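Local coordinates for capsular polysaccharide export system protein KpsC (Thermosulfurimonas dismutans, PDB 6MGB) that probably transfers Kdo from a CMP-activated donor in a beta-2,4 linkage, building part of the glycolipid on which Gram-negative capsules are carried, at residues Pro37-Leu43 against Glu64-Pro68; Leu130-Arg134 against Leu254-Lys258; Ala188-Asn192 against Asp240-Thr244; Glu259-Met265 against Thr274-Cys280. All blocks are in the same frame, centred on the assembly; numbering follows the deposited sequence.

Interaction 1 (Pro37-Leu43 against Glu64-Pro68); sequences PKGPEGL and EWRLP
Trp65, on the last turn of helix 53-65, lies flat against Gly39 and Pro40 in the loop that leads from strand 33-35 to strand 45-49. The helix is the crossover of a beta-alpha-beta unit between the parallel strands 45-49 and 69-74, and the contact packs the loop against its C-terminal end at the protein surface. With chi1 at -64°, CG of Trp65 stands anti to the carbonyl carbon, which sends the indole out toward the loop. Pro40 CD sits 3.8 Å from the centroid of the five-membered ring, almost exactly on its normal, while Gly39 CA lies 4.2 Å from the centroid of the six-membered ring. Both are CH-pi contacts on one face; a side chain on Gly39 would point away from the indole and crowd the Pro40 ring. Pro37 O comes instead to the ring edge, 3.5 Å from Trp65 CH2. Were Trp65 replaced by an alanine, the Pro40 ring and Gly39 would probably lose their aromatic floor, leaving a gap beneath the loop. Arg66 then takes positive phi, ending the helix in a Schellman motif and turning the chain so that Leu67 also faces the loop. A type II turn from Pro40 to Leu43, with Gly42 at its positive-phi corner, brings Leu43 back toward the helix end. There Leu67 CD1 reaches Leu43 CB at 3.8 Å, and it lies 4.0 Å from Pro40 CB.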
loop_
_atom_site.group_PDB
_atom_site.type_symbol
_atom_site.label_atom_id
_atom_site.label_comp_id
_atom_site.label_asym_id
_atom_site.label_seq_id
_atom_site.Cartn_x
_atom_site.Cartn_y
_atom_site.Cartn_z
ATOM N N PRO A 37 -1.694 -15.090 24.738
ATOM C CA PRO A 37 -0.942 -16.115 25.465
ATOM C C PRO A 37 -0.253 -15.503 26.672
ATOM O O PRO A 37 0.198 -14.356 26.643
ATOM C CB PRO A 37 0.073 -16.617 24.433
ATOM C CG PRO A 37 0.222 -15.482 23.473
ATOM C CD PRO A 37 -1.123 -14.824 23.407
ATOM N N LYS A 38 -0.182 -16.282 27.751
ATOM C CA LYS A 38 0.410 -15.783 28.985
ATOM C C LYS A 38 1.931 -15.807 28.963
ATOM O O LYS A 38 2.559 -15.112 29.768
ATOM C CB LYS A 38 -0.099 -16.597 30.177
ATOM C CG LYS A 38 -1.532 -16.277 30.576
ATOM C CD LYS A 38 -1.634 -14.911 31.242
ATOM C CE LYS A 38 -3.066 -14.584 31.632
ATOM N NZ LYS A 38 -3.145 -13.381 32.506
ATOM N N GLY A 39 2.533 -16.579 28.063
ATOM C CA GLY A 39 3.969 -16.649 27.964
ATOM C C GLY A 39 4.420 -17.057 26.578
ATOM O O GLY A 39 3.611 -17.389 25.707
ATOM N N PRO A 40 5.735 -17.041 26.348
ATOM C CA PRO A 40 6.246 -17.364 25.009
ATOM C C PRO A 40 6.318 -18.845 24.709
ATOM O O PRO A 40 6.285 -19.218 23.529
ATOM C CB PRO A 40 7.646 -16.753 25.021
ATOM C CG PRO A 40 8.068 -16.832 26.453
ATOM C CD PRO A 40 6.813 -16.640 27.269
ATOM N N GLU A 41 6.421 -19.692 25.728
ATOM C CA GLU A 41 6.565 -21.124 25.507
ATOM C C GLU A 41 5.494 -21.632 24.552
ATOM O O GLU A 41 4.304 -21.354 24.723
ATOM C CB GLU A 41 6.483 -21.867 26.841
ATOM C CG GLU A 41 6.685 -23.368 26.726
ATOM C CD GLU A 41 6.521 -24.078 28.054
ATOM O OE1 GLU A 41 5.397 -24.070 28.600
ATOM O OE2 GLU A 41 7.518 -24.635 28.559
ATOM N N GLY A 42 5.929 -22.377 23.538
ATOM C CA GLY A 42 5.030 -22.978 22.578
ATOM C C GLY A 42 4.637 -22.098 21.413
ATOM O O GLY A 42 3.915 -22.569 20.525
ATOM N N LEU A 43 5.082 -20.845 21.380
ATOM C CA LEU A 43 4.725 -19.921 20.313
ATOM C C LEU A 43 5.838 -19.838 19.278
ATOM O O LEU A 43 7.023 -19.966 19.598
ATOM C CB LEU A 43 4.453 -18.521 20.865
ATOM C CG LEU A 43 3.323 -18.378 21.881
ATOM C CD1 LEU A 43 3.233 -16.934 22.342
ATOM C CD2 LEU A 43 1.997 -18.835 21.301
ATOM N N GLU A 64 10.022 -8.491 24.542
ATOM C CA GLU A 64 10.206 -9.185 25.813
ATOM C C GLU A 64 10.630 -10.630 25.600
ATOM O O GLU A 64 11.656 -11.082 26.119
ATOM C CB GLU A 64 8.906 -9.152 26.616
ATOM C CG GLU A 64 8.776 -8.003 27.578
ATOM C CD GLU A 64 7.606 -8.188 28.524
ATOM O OE1 GLU A 64 7.615 -9.173 29.295
ATOM O OE2 GLU A 64 6.669 -7.363 28.488
ATOM N N TRP A 65 9.834 -11.367 24.836
ATOM C CA TRP A 65 9.951 -12.811 24.731
ATOM C C TRP A 65 10.983 -13.262 23.711
ATOM O O TRP A 65 11.206 -14.471 23.578
ATOM C CB TRP A 65 8.589 -13.394 24.366
ATOM C CG TRP A 65 7.534 -13.174 25.420
ATOM C CD1 TRP A 65 7.731 -12.781 26.713
ATOM C CD2 TRP A 65 6.116 -13.324 25.259
ATOM N NE1 TRP A 65 6.526 -12.680 27.366
ATOM C CE2 TRP A 65 5.519 -13.008 26.497
ATOM C CE3 TRP A 65 5.295 -13.696 24.190
ATOM C CZ2 TRP A 65 4.141 -13.053 26.694
ATOM C CZ3 TRP A 65 3.926 -13.741 24.389
ATOM C CH2 TRP A 65 3.362 -13.421 25.631
ATOM N N ARG A 66 11.613 -12.337 22.993
ATOM C CA ARG A 66 12.546 -12.684 21.928
ATOM C C ARG A 66 11.882 -13.613 20.916
ATOM O O ARG A 66 12.413 -14.663 20.549
ATOM C CB ARG A 66 13.819 -13.309 22.498
ATOM C CG ARG A 66 14.666 -12.336 23.303
ATOM C CD ARG A 66 16.059 -12.887 23.549
ATOM N NE ARG A 66 16.754 -13.181 22.298
ATOM C CZ ARG A 66 17.445 -12.292 21.588
ATOM N NH1 ARG A 66 17.548 -11.034 21.998
ATOM N NH2 ARG A 66 18.035 -12.664 20.460
ATOM N N LEU A 67 10.688 -13.215 20.477
ATOM C CA LEU A 67 9.975 -13.889 19.408
ATOM C C LEU A 67 9.847 -12.966 18.201
ATOM O O LEU A 67 9.822 -11.740 18.353
ATOM C CB LEU A 67 8.570 -14.321 19.845
ATOM C CG LEU A 67 8.460 -15.527 20.778
ATOM C CD1 LEU A 67 7.018 -15.705 21.234
ATOM C CD2 LEU A 67 8.963 -16.790 20.097
ATOM N N PRO A 68 9.765 -13.514 16.991
ATOM C CA PRO A 68 9.526 -12.659 15.824
ATOM C C PRO A 68 8.191 -11.943 15.943
ATOM O O PRO A 68 7.214 -12.496 16.452
ATOM C CB PRO A 68 9.536 -13.646 14.650
ATOM C CG PRO A 68 10.243 -14.856 15.164
ATOM C CD PRO A 68 9.916 -14.929 16.614
#

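Interaction 2 (Leu130-Arg134 against Leu254-Lys258); sequences LKLIR and LMLGK
Helix 120-135 meets the C-terminal end of helix 248-255, which carries CMP-binding Gln248 and Glu252, with the CA atoms of Arg134 and Leu256 7.1 Å apart and those of Leu130 and Met255 7.7 Å apart. Between them Met255 fills the buried part of the contact. Its chain bends at the last torsion (chi3 58°), swinging the methyl CE into the notch between two residues one helical turn apart: CE is 3.8 Å from Ile133 CG2 and 3.9 Å from Leu130 CD1. A flexible thioether suits such a place, since it can thread between branched neighbours. Nearer the solvent, Arg134, in one of its two modelled conformers, stretches from CG to NE and turns the edge of its guanidinium to Met255 O. NE donates at 2.7 Å; the NH1 bond to the same oxygen is modelled so short that its length is doubtful. The carbonyl lies close to the guanidinium plane, and Leu130 CD2 covers one face of that group. Because this oxygen sits at a helix C-terminus, closed by a Schellman motif with Gly257 at positive phi, the arginine's charge is likely to be well placed there. Arg134 CG also touches Leu256 CD2, 3.9 Å away. Around this joint, Phe293 of helix 289-299 packs on Leu130, Ile133 and Met255, Ile318 of helix 314-322 lies on Ile133, and helix 232-236 meets Leu256 through Val233 and Leu236.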
loop_
_atom_site.group_PDB
_atom_site.type_symbol
_atom_site.label_atom_id
_atom_site.label_comp_id
_atom_site.label_asym_id
_atom_site.label_seq_id
_atom_site.Cartn_x
_atom_site.Cartn_y
_atom_site.Cartn_z
ATOM N N LEU A 130 1.024 -7.343 -14.526
ATOM C CA LEU A 130 1.003 -5.896 -14.706
ATOM C C LEU A 130 0.097 -5.501 -15.866
ATOM O O LEU A 130 -0.682 -4.546 -15.759
ATOM C CB LEU A 130 2.426 -5.379 -14.924
ATOM C CG LEU A 130 2.599 -3.872 -15.126
ATOM C CD1 LEU A 130 2.086 -3.085 -13.926
ATOM C CD2 LEU A 130 4.063 -3.553 -15.388
ATOM N N LYS A 131 0.173 -6.228 -16.982
ATOM C CA LYS A 131 -0.685 -5.915 -18.119
ATOM C C LYS A 131 -2.156 -6.082 -17.759
ATOM O O LYS A 131 -2.989 -5.239 -18.112
ATOM C CB LYS A 131 -0.323 -6.797 -19.316
ATOM C CG LYS A 131 -1.231 -6.588 -20.519
ATOM C CD LYS A 131 -0.794 -7.411 -21.719
ATOM C CE LYS A 131 -1.850 -7.379 -22.814
ATOM N NZ LYS A 131 -2.248 -5.990 -23.178
ATOM N N LEU A 132 -2.499 -7.166 -17.059
ATOM C CA LEU A 132 -3.888 -7.386 -16.671
ATOM C C LEU A 132 -4.391 -6.268 -15.765
ATOM O O LEU A 132 -5.519 -5.786 -15.927
ATOM C CB LEU A 132 -4.030 -8.744 -15.979
ATOM C CG LEU A 132 -3.980 -9.979 -16.885
ATOM C CD1 LEU A 132 -3.785 -11.240 -16.060
ATOM C CD2 LEU A 132 -5.247 -10.089 -17.725
ATOM N N ILE A 133 -3.568 -5.839 -14.807
ATOM C CA ILE A 133 -3.976 -4.777 -13.892
ATOM C C ILE A 133 -4.188 -3.472 -14.649
ATOM O O ILE A 133 -5.149 -2.737 -14.392
ATOM C CB ILE A 133 -2.940 -4.623 -12.763
ATOM C CG1 ILE A 133 -3.017 -5.828 -11.820
ATOM C CG2 ILE A 133 -3.158 -3.326 -11.991
ATOM C CD1 ILE A 133 -1.867 -5.926 -10.839
ATOM N N ARG A 134 -3.294 -3.159 -15.587
ATOM C CA ARG A 134 -3.446 -1.949 -16.390
ATOM C C ARG A 134 -4.688 -2.027 -17.269
ATOM O O ARG A 134 -5.497 -1.093 -17.313
ATOM C CB ARG A 134 -2.203 -1.737 -17.255
ATOM C CG ARG A 134 -0.949 -1.351 -16.491
ATOM C CD ARG A 134 0.280 -1.457 -17.384
ATOM N NE ARG A 134 1.461 -0.842 -16.788
ATOM C CZ ARG A 134 2.683 -0.908 -17.309
ATOM N NH1 ARG A 134 3.698 -0.312 -16.698
ATOM N NH2 ARG A 134 2.895 -1.573 -18.437
ATOM N N LEU A 254 2.922 5.101 -10.767
ATOM C CA LEU A 254 4.186 4.610 -11.306
ATOM C C LEU A 254 3.959 3.409 -12.219
ATOM O O LEU A 254 4.599 3.286 -13.269
ATOM C CB LEU A 254 5.129 4.243 -10.158
ATOM C CG LEU A 254 6.637 4.298 -10.415
ATOM C CD1 LEU A 254 7.099 5.720 -10.686
ATOM C CD2 LEU A 254 7.384 3.720 -9.224
ATOM N N MET A 255 3.044 2.516 -11.834
ATOM C CA MET A 255 2.744 1.350 -12.658
ATOM C C MET A 255 2.202 1.747 -14.025
ATOM O O MET A 255 2.330 0.983 -14.987
ATOM C CB MET A 255 1.749 0.446 -11.931
ATOM C CG MET A 255 2.345 -0.266 -10.722
ATOM S SD MET A 255 1.104 -0.947 -9.601
ATOM C CE MET A 255 0.197 -2.027 -10.707
ATOM N N LEU A 256 1.597 2.929 -14.132
ATOM C CA LEU A 256 1.105 3.441 -15.403
ATOM C C LEU A 256 2.129 4.317 -16.117
ATOM O O LEU A 256 1.795 4.942 -17.129
ATOM C CB LEU A 256 -0.192 4.227 -15.189
ATOM C CG LEU A 256 -1.357 3.453 -14.562
ATOM C CD1 LEU A 256 -2.514 4.389 -14.258
ATOM C CD2 LEU A 256 -1.815 2.321 -15.469
ATOM N N GLY A 257 3.362 4.378 -15.617
ATOM C CA GLY A 257 4.408 5.133 -16.279
ATOM C C GLY A 257 4.374 6.626 -16.049
ATOM O O GLY A 257 4.998 7.371 -16.811
ATOM N N LYS A 258 3.668 7.091 -15.025
ATOM C CA LYS A 258 3.601 8.516 -14.743
ATOM C C LYS A 258 4.851 8.979 -13.999
ATOM O O LYS A 258 5.581 8.186 -13.398
ATOM C CB LYS A 258 2.356 8.837 -13.915
ATOM C CG LYS A 258 1.061 8.298 -14.508
ATOM C CD LYS A 258 0.820 8.838 -15.910
ATOM C CE LYS A 258 -0.468 8.298 -16.507
ATOM N NZ LYS A 258 -0.690 8.803 -17.891
#

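Interaction 3 (Ala188-Asn192 against Asp240-Thr244); sequences ALEEN and DRIYT
Both hydrogens of Asn192 ND2 are used: one goes to Tyr243 OH at 2.8 Å, with 153° at the hydrogen, the other back to Ala188 O, also at 2.8 Å. The phenol oxygen lies in the plane of the amide, and the amide stands nearly perpendicular to the tyrosine ring. Ala188 O, met by ND2 on a lone pair, also accepts the backbone N of Asn192, so this buried amide is held firmly at the point where helix 180-191 ends. Asparagine suits this exit: its NH2 serves both the helix's last turn and Tyr243, and its carbonyl serves Arg241. The strand is 241-244 of the parallel sheet in a Rossmann-like domain, one of the two expected of a GT-B glycosyltransferase, and the helix packs across the sheet face carrying Arg241 and Tyr243. Ala188 CB rests over the centre of the Tyr243 ring, 3.8 Å from its centroid; a methyl is small enough to let helix and ring come this close. Arg241, its chain kinked at chi3 (-75°), offers NH1 to Asn192 OD1 at 3.0 Å. The same NH1 makes a weak salt-bridge bond to Glu191 OE2 at 3.4 Å, while the main partner of the guanidinium is Glu259 on the neighbouring strand. Glu191 also lays its aliphatic part beside the phenol, CG standing 3.6 Å from Tyr243 OH.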
loop_
_atom_site.group_PDB
_atom_site.type_symbol
_atom_site.label_atom_id
_atom_site.label_comp_id
_atom_site.label_asym_id
_atom_site.label_seq_id
_atom_site.Cartn_x
_atom_site.Cartn_y
_atom_site.Cartn_z
ATOM N N ALA A 188 4.113 22.318 -5.781
ATOM C CA ALA A 188 3.464 22.071 -7.064
ATOM C C ALA A 188 3.075 23.379 -7.741
ATOM O O ALA A 188 3.258 23.537 -8.953
ATOM C CB ALA A 188 2.237 21.183 -6.868
ATOM N N LEU A 189 2.529 24.327 -6.974
ATOM C CA LEU A 189 2.211 25.642 -7.525
ATOM C C LEU A 189 3.440 26.280 -8.157
ATOM O O LEU A 189 3.392 26.762 -9.295
ATOM C CB LEU A 189 1.653 26.553 -6.431
ATOM C CG LEU A 189 0.137 26.597 -6.261
ATOM C CD1 LEU A 189 -0.400 25.235 -5.876
ATOM C CD2 LEU A 189 -0.245 27.644 -5.221
ATOM N N GLU A 190 4.556 26.296 -7.426
ATOM C CA GLU A 190 5.742 26.998 -7.901
ATOM C C GLU A 190 6.318 26.336 -9.146
ATOM O O GLU A 190 6.822 27.021 -10.043
ATOM C CB GLU A 190 6.791 27.056 -6.792
ATOM C CG GLU A 190 8.013 27.878 -7.145
ATOM C CD GLU A 190 8.962 28.034 -5.976
ATOM O OE1 GLU A 190 9.907 27.225 -5.868
ATOM O OE2 GLU A 190 8.756 28.957 -5.159
ATOM N N GLU A 191 6.252 25.007 -9.220
ATOM C CA GLU A 191 6.842 24.285 -10.339
ATOM C C GLU A 191 5.964 24.285 -11.582
ATOM O O GLU A 191 6.487 24.127 -12.690
ATOM C CB GLU A 191 7.140 22.843 -9.922
ATOM C CG GLU A 191 7.490 21.913 -11.073
ATOM C CD GLU A 191 8.672 22.407 -11.888
ATOM O OE1 GLU A 191 9.469 23.209 -11.358
ATOM O OE2 GLU A 191 8.805 21.990 -13.059
ATOM N N ASN A 192 4.654 24.464 -11.434
ATOM C CA ASN A 192 3.708 24.339 -12.545
ATOM C C ASN A 192 2.852 25.597 -12.639
ATOM O O ASN A 192 1.626 25.547 -12.504
ATOM C CB ASN A 192 2.843 23.093 -12.365
ATOM C CG ASN A 192 3.669 21.842 -12.119
ATOM O OD1 ASN A 192 4.119 21.183 -13.057
ATOM N ND2 ASN A 192 3.873 21.509 -10.849
ATOM N N ASP A 240 0.150 13.488 -16.433
ATOM C CA ASP A 240 1.516 13.016 -16.624
ATOM C C ASP A 240 2.355 13.103 -15.361
ATOM O O ASP A 240 3.293 12.315 -15.198
ATOM C CB ASP A 240 2.209 13.822 -17.727
ATOM C CG ASP A 240 1.542 13.658 -19.078
ATOM O OD1 ASP A 240 1.001 12.566 -19.347
ATOM O OD2 ASP A 240 1.560 14.622 -19.871
ATOM N N ARG A 241 2.033 14.034 -14.463
ATOM C CA ARG A 241 2.841 14.319 -13.285
ATOM C C ARG A 241 1.971 14.224 -12.042
ATOM O O ARG A 241 0.928 14.882 -11.959
ATOM C CB ARG A 241 3.474 15.709 -13.400
ATOM C CG ARG A 241 4.251 16.158 -12.182
ATOM C CD ARG A 241 4.968 17.469 -12.458
ATOM N NE ARG A 241 6.139 17.288 -13.312
ATOM C CZ ARG A 241 6.873 18.283 -13.802
ATOM N NH1 ARG A 241 6.557 19.542 -13.531
ATOM N NH2 ARG A 241 7.923 18.019 -14.565
ATOM N N ILE A 242 2.405 13.417 -11.074
ATOM C CA ILE A 242 1.650 13.155 -9.855
ATOM C C ILE A 242 2.483 13.590 -8.658
ATOM O O ILE A 242 3.702 13.387 -8.632
ATOM C CB ILE A 242 1.273 11.662 -9.732
ATOM C CG1 ILE A 242 0.672 11.139 -11.040
ATOM C CG2 ILE A 242 0.303 11.448 -8.581
ATOM C CD1 ILE A 242 -0.557 11.887 -11.515
ATOM N N TYR A 243 1.819 14.181 -7.667
ATOM C CA TYR A 243 2.445 14.588 -6.414
ATOM C C TYR A 243 1.856 13.776 -5.269
ATOM O O TYR A 243 0.631 13.681 -5.141
ATOM C CB TYR A 243 2.235 16.080 -6.150
ATOM C CG TYR A 243 3.040 17.001 -7.039
ATOM C CD1 TYR A 243 2.642 17.265 -8.342
ATOM C CD2 TYR A 243 4.188 17.624 -6.566
ATOM C CE1 TYR A 243 3.372 18.111 -9.154
ATOM C CE2 TYR A 243 4.922 18.472 -7.370
ATOM C CZ TYR A 243 4.511 18.713 -8.662
ATOM O OH TYR A 243 5.243 19.557 -9.462
ATOM N N THR A 244 2.725 13.202 -4.436
ATOM C CA THR A 244 2.281 12.383 -3.316
ATOM C C THR A 244 3.295 12.469 -2.184
ATOM O O THR A 244 4.486 12.703 -2.412
ATOM C CB THR A 244 2.087 10.915 -3.728
ATOM O OG1 THR A 244 1.427 10.199 -2.677
ATOM C CG2 THR A 244 3.427 10.245 -4.032
#

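Interaction 4 (Glu259-Met265 against Thr274-Cys280); sequences EVICFGM and TRDGKRC
Arg275 straddles Ile261 with its two backbone groups, giving its N to Val260 O at 3.1 Å and taking Cys262 N on its own carbonyl O at 2.8 Å. One step further, Gly277 N donates to Cys262 O at 3.0 Å, so the pairing runs on past the end of the short strand 275-276. Beyond that the chains part, and a water spans them: it accepts from Lys278 N at 3.1 Å and lies so close to Gly264 O that the length of that bond is doubtful, with a weak further bond to Cys262 O. Side chains settle further polar groups. Thr274 OG1 donates to Asp276 OD1 at 2.6 Å, linking two residues next but one in the chain, while OD2 has a weak bond from Gly270 N. On the face shared by Ile261 and Arg275, the fully extended Glu259 places OE2 2.8 Å from Arg275 NH1 in a salt bridge, although that arginine is poorly ordered. Its other oxygen, OE1, is taken by Arg241, so one carboxylate serves guanidiniums from the strands on either side. A glutamine in its place would probably leave two arginines without their shared negative charge, the outer one freer to turn. On the face of Cys262 and Asp276, SG of Cys262 lies 3.7 Å from Thr274 CG2; farther along, the doubly bent Met265 sets SD 3.9 Å from Cys280 CB. This is parallel beta pairing at the edge of a Rossmann-like sheet with strand order 3-2-1-4-5-6, as in the nucleotide-binding half of a GT-B fold.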
loop_
_atom_site.group_PDB
_atom_site.type_symbol
_atom_site.label_atom_id
_atom_site.label_comp_id
_atom_site.label_asym_id
_atom_site.label_seq_id
_atom_site.Cartn_x
_atom_site.Cartn_y
_atom_site.Cartn_z
ATOM N N GLU A 259 5.097 10.286 -14.057
ATOM C CA GLU A 259 6.145 10.902 -13.253
ATOM C C GLU A 259 5.607 11.130 -11.847
ATOM O O GLU A 259 4.634 11.869 -11.663
ATOM C CB GLU A 259 6.602 12.218 -13.877
ATOM C CG GLU A 259 7.694 12.930 -13.093
ATOM C CD GLU A 259 8.118 14.232 -13.741
ATOM O OE1 GLU A 259 7.245 14.936 -14.290
ATOM O OE2 GLU A 259 9.325 14.550 -13.710
ATOM N N VAL A 260 6.234 10.500 -10.857
ATOM C CA VAL A 260 5.753 10.516 -9.481
ATOM C C VAL A 260 6.758 11.282 -8.635
ATOM O O VAL A 260 7.925 10.884 -8.524
ATOM C CB VAL A 260 5.535 9.094 -8.943
ATOM C CG1 VAL A 260 5.113 9.127 -7.483
ATOM C CG2 VAL A 260 4.480 8.380 -9.778
ATOM N N ILE A 261 6.303 12.378 -8.036
ATOM C CA ILE A 261 7.137 13.227 -7.196
ATOM C C ILE A 261 6.755 12.936 -5.749
ATOM O O ILE A 261 5.642 13.252 -5.313
ATOM C CB ILE A 261 6.961 14.711 -7.547
ATOM C CG1 ILE A 261 7.161 14.911 -9.055
ATOM C CG2 ILE A 261 7.942 15.564 -6.753
ATOM C CD1 ILE A 261 6.896 16.314 -9.548
ATOM N N CYS A 262 7.677 12.324 -5.009
ATOM C CA CYS A 262 7.423 11.856 -3.652
ATOM C C CYS A 262 8.005 12.834 -2.643
ATOM O O CYS A 262 9.187 13.185 -2.720
ATOM C CB CYS A 262 8.033 10.469 -3.431
ATOM S SG CYS A 262 7.337 9.159 -4.446
ATOM N N PHE A 263 7.178 13.254 -1.687
ATOM C CA PHE A 263 7.623 14.132 -0.614
ATOM C C PHE A 263 7.883 13.392 0.690
ATOM O O PHE A 263 8.516 13.959 1.590
ATOM C CB PHE A 263 6.594 15.245 -0.396
ATOM C CG PHE A 263 6.592 16.265 -1.493
ATOM C CD1 PHE A 263 6.204 15.915 -2.776
ATOM C CD2 PHE A 263 7.004 17.561 -1.254
ATOM C CE1 PHE A 263 6.216 16.842 -3.794
ATOM C CE2 PHE A 263 7.011 18.492 -2.266
ATOM C CZ PHE A 263 6.616 18.133 -3.540
ATOM N N GLY A 264 7.399 12.156 0.814
ATOM C CA GLY A 264 7.857 11.233 1.823
ATOM C C GLY A 264 8.707 10.129 1.219
ATOM O O GLY A 264 9.152 10.202 0.073
ATOM N N MET A 265 8.922 9.083 2.017
ATOM C CA MET A 265 9.710 7.923 1.604
ATOM C C MET A 265 8.845 6.669 1.696
ATOM O O MET A 265 9.050 5.819 2.574
ATOM C CB MET A 265 10.969 7.790 2.457
ATOM C CG MET A 265 11.897 6.637 2.075
ATOM S SD MET A 265 12.501 6.662 0.371
ATOM C CE MET A 265 13.265 8.280 0.280
ATOM N N THR A 274 11.520 7.433 -8.794
ATOM C CA THR A 274 10.728 8.564 -8.341
ATOM C C THR A 274 11.625 9.774 -8.137
ATOM O O THR A 274 12.844 9.658 -7.999
ATOM C CB THR A 274 10.001 8.242 -7.031
ATOM O OG1 THR A 274 10.933 7.682 -6.098
ATOM C CG2 THR A 274 8.867 7.255 -7.269
ATOM N N ARG A 275 11.001 10.947 -8.114
ATOM C CA ARG A 275 11.684 12.179 -7.741
ATOM C C ARG A 275 11.485 12.369 -6.244
ATOM O O ARG A 275 10.380 12.687 -5.791
ATOM C CB ARG A 275 11.141 13.358 -8.543
ATOM C CG ARG A 275 10.793 12.982 -9.972
ATOM C CD ARG A 275 10.765 14.181 -10.892
ATOM N NE ARG A 275 12.071 14.825 -10.997
ATOM C CZ ARG A 275 12.379 15.749 -11.900
ATOM N NH1 ARG A 275 11.476 16.141 -12.789
ATOM N NH2 ARG A 275 13.593 16.281 -11.917
ATOM N N ASP A 276 12.550 12.161 -5.475
ATOM C CA ASP A 276 12.458 12.023 -4.028
ATOM C C ASP A 276 12.918 13.300 -3.338
ATOM O O ASP A 276 14.008 13.810 -3.622
ATOM C CB ASP A 276 13.302 10.841 -3.545
ATOM C CG ASP A 276 12.780 9.509 -4.043
ATOM O OD1 ASP A 276 11.563 9.406 -4.299
ATOM O OD2 ASP A 276 13.589 8.566 -4.177
ATOM N N GLY A 277 12.082 13.810 -2.433
ATOM C CA GLY A 277 12.472 14.870 -1.526
ATOM C C GLY A 277 13.094 14.386 -0.240
ATOM O O GLY A 277 13.638 15.190 0.523
ATOM N N LYS A 278 13.016 13.085 0.022
ATOM C CA LYS A 278 13.642 12.457 1.173
ATOM C C LYS A 278 14.748 11.521 0.706
ATOM O O LYS A 278 14.813 11.134 -0.464
ATOM C CB LYS A 278 12.616 11.676 2.002
ATOM C CG LYS A 278 11.456 12.510 2.516
ATOM C CD LYS A 278 11.902 13.478 3.597
ATOM C CE LYS A 278 10.733 14.295 4.121
ATOM N NZ LYS A 278 11.156 15.270 5.163
ATOM N N ARG A 279 15.617 11.158 1.641
ATOM C CA ARG A 279 16.735 10.269 1.374
ATOM C C ARG A 279 16.620 9.038 2.261
ATOM O O ARG A 279 16.149 9.116 3.401
ATOM C CB ARG A 279 18.084 10.966 1.627
ATOM C CG ARG A 279 18.171 12.412 1.133
ATOM C CD ARG A 279 18.969 12.537 -0.154
ATOM N NE ARG A 279 18.349 11.834 -1.274
ATOM C CZ ARG A 279 17.365 12.326 -2.023
ATOM N NH1 ARG A 279 16.866 13.531 -1.774
ATOM N NH2 ARG A 279 16.873 11.608 -3.023
ATOM N N CYS A 280 17.043 7.894 1.727
ATOM C CA CYS A 280 17.096 6.643 2.487
ATOM C C CYS A 280 18.371 5.922 2.056
ATOM O O CYS A 280 18.368 5.149 1.095
ATOM C CB CYS A 280 15.855 5.790 2.257
ATOM S SG CYS A 280 15.758 4.346 3.340
HETATM O O HOH W 1 11.271 10.868 -1.159
#

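In the fold
Interaction 1 stands apart, about 29 Å from the chain's centre at the surface beside the mixed sheet, and relies on an aromatic face and proline rather than hydrogen bonds across it. The other three gather around the parallel sheet whose domain binds CMP. Interactions 3 and 4 share its neighbouring strands 241-244 and 259-262: one lays a helix end on a sheet face through side-chain polar bonds, the other joins the edge strand 275-276 to its inner neighbour by backbone bonds. Between them, Tyr243 packs on Ile261 and Phe263. Interaction 2, largely buried, couples the helix between these strands to helix 120-135 by methionine packing and an arginine-carbonyl grip; Leu254 touches Val260 and Thr274 of interaction 4.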